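Local coordinates for minor capsid protein VP1 (Human bocavirus 3, PDB 5US7) that probably self-assembles as 60 copies into the T=1 icosahedral capsid of the virus, while its longest form carries a phospholipase A2-like region at the N-terminus, at residues A[207-212]-A[323-328]. Residues are numbered along the deposited sequence; the frame is centred on the assembly and turned at random.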
loop_
_atom_site.group_PDB
_atom_site.type_symbol
_atom_site.label_atom_id
_atom_site.label_comp_id
_atom_site.label_asym_id
_atom_site.label_seq_id
_atom_site.Cartn_x
_atom_site.Cartn_y
_atom_site.Cartn_z
ATOM N N ASN A 207 76.198 67.852 72.289
ATOM C CA ASN A 207 76.112 66.524 72.891
ATOM C C ASN A 207 76.451 65.446 71.876
ATOM O O ASN A 207 77.376 64.663 72.080
ATOM C CB ASN A 207 74.723 66.273 73.476
ATOM C CG ASN A 207 74.708 65.096 74.426
ATOM O OD1 ASN A 207 75.565 64.218 74.356
ATOM N ND2 ASN A 207 73.758 65.092 75.347
ATOM N N ALA A 208 75.660 65.402 70.806
ATOM C CA ALA A 208 75.616 64.396 69.755
ATOM C C ALA A 208 74.829 63.184 70.214
ATOM O O ALA A 208 74.503 62.334 69.389
ATOM C CB ALA A 208 77.004 63.946 69.259
ATOM N N VAL A 209 74.510 63.072 71.497
ATOM C CA VAL A 209 73.540 62.099 71.974
ATOM C C VAL A 209 72.185 62.783 71.949
ATOM O O VAL A 209 71.266 62.339 71.254
ATOM C CB VAL A 209 73.891 61.581 73.375
ATOM C CG1 VAL A 209 72.814 60.639 73.868
ATOM C CG2 VAL A 209 75.237 60.888 73.345
ATOM N N GLU A 210 72.048 63.864 72.719
ATOM C CA GLU A 210 70.846 64.680 72.619
ATOM C C GLU A 210 70.667 65.237 71.213
ATOM O O GLU A 210 69.539 65.345 70.721
ATOM C CB GLU A 210 70.879 65.813 73.644
ATOM C CG GLU A 210 70.624 65.379 75.080
ATOM C CD GLU A 210 70.589 66.554 76.038
ATOM O OE1 GLU A 210 71.021 67.652 75.640
ATOM O OE2 GLU A 210 70.100 66.395 77.175
ATOM N N LYS A 211 71.765 65.594 70.544
ATOM C CA LYS A 211 71.643 66.139 69.197
ATOM C C LYS A 211 71.137 65.089 68.221
ATOM O O LYS A 211 70.333 65.397 67.337
ATOM C CB LYS A 211 72.977 66.701 68.725
ATOM C CG LYS A 211 72.900 67.337 67.352
ATOM C CD LYS A 211 74.187 68.045 66.997
ATOM C CE LYS A 211 74.103 68.659 65.617
ATOM N NZ LYS A 211 74.109 67.624 64.555
ATOM N N ALA A 212 71.594 63.847 68.359
ATOM C CA ALA A 212 71.051 62.780 67.531
ATOM C C ALA A 212 69.599 62.497 67.876
ATOM O O ALA A 212 68.817 62.125 66.998
ATOM C CB ALA A 212 71.887 61.516 67.686
ATOM N N GLU A 323 73.242 56.966 78.117
ATOM C CA GLU A 323 74.455 57.532 78.687
ATOM C C GLU A 323 74.964 58.669 77.813
ATOM O O GLU A 323 74.687 58.732 76.613
ATOM C CB GLU A 323 75.542 56.470 78.850
ATOM C CG GLU A 323 76.178 55.988 77.560
ATOM C CD GLU A 323 75.364 54.924 76.859
ATOM O OE1 GLU A 323 74.249 54.618 77.331
ATOM O OE2 GLU A 323 75.850 54.385 75.841
ATOM N N GLY A 324 75.714 59.575 78.432
ATOM C CA GLY A 324 76.179 60.754 77.732
ATOM C C GLY A 324 75.063 61.677 77.308
ATOM O O GLY A 324 75.210 62.410 76.328
ATOM N N ALA A 325 73.944 61.655 78.022
ATOM C CA ALA A 325 72.763 62.413 77.650
ATOM C C ALA A 325 72.650 63.757 78.353
ATOM O O ALA A 325 71.639 64.434 78.171
ATOM C CB ALA A 325 71.503 61.591 77.924
ATOM N N ASN A 326 73.651 64.166 79.137
ATOM C CA ASN A 326 73.536 65.397 79.915
ATOM C C ASN A 326 72.338 65.320 80.850
ATOM O O ASN A 326 72.406 64.661 81.890
ATOM C CB ASN A 326 73.432 66.628 79.008
ATOM C CG ASN A 326 73.547 67.929 79.776
ATOM O OD1 ASN A 326 74.220 67.996 80.804
ATOM N ND2 ASN A 326 72.881 68.967 79.287
ATOM N N ILE A 327 71.304 66.096 80.538
ATOM C CA ILE A 327 69.965 66.129 81.154
ATOM C C ILE A 327 69.876 66.591 82.605
ATOM O O ILE A 327 69.004 66.127 83.337
ATOM C CB ILE A 327 69.187 64.763 81.022
ATOM C CG1 ILE A 327 69.795 63.604 81.816
ATOM C CG2 ILE A 327 68.981 64.411 79.569
ATOM C CD1 ILE A 327 68.965 62.355 81.797
ATOM N N ASN A 328 70.788 67.462 83.026
ATOM C CA ASN A 328 70.392 68.619 83.832
ATOM C C ASN A 328 69.426 68.286 84.970
ATOM O O ASN A 328 69.778 67.630 85.944
ATOM C CB ASN A 328 69.783 69.688 82.923
ATOM C CG ASN A 328 69.655 71.034 83.606
ATOM O OD1 ASN A 328 70.432 71.367 84.498
ATOM N ND2 ASN A 328 68.673 71.818 83.184
#
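Glu-323 meets Val-209 through its backbone, its carbonyl O lying 3.8 Å from Val-209 CG1, while its own side chain leads off to Pro-373 of a second subunit. At Gly-324, whose positive phi of 65° turns the chain, the carbonyl O comes to 3.3 Å from Val-209 CB and also lies close to the side-chain amide group of Asn-207. Ala-325 turns its methyl away from 207-212, yet Val-209 CG1 still reaches Ala-325 CB at 4.4 Å, a modest apolar touch. With chi2 at -177° the Glu-210 chain runs out straight and carries the carboxylate to the next carbonyl, Glu-210 OE2 coming to 2.7 Å from Ala-325 O, and Glu-210 CG packs on the same oxygen. There Asn-326 offers CB, 3.8 Å from Glu-210 OE2, with carboxylate and amide planes 62° apart. Ile-327 adds its CG2 branch beside the same oxygen, OE2 of Glu-210. The other oxygen, OE1, accepts a weak hydrogen bond from Glu-204 N. With 239 Å² buried in all, this is light packing between the turn leading into helix 210-215 and the loop between strand 319-320 and helix 331-334, both parts of the long insertions between strands of the parvoviral jelly-roll, which here touch neighbouring subunits.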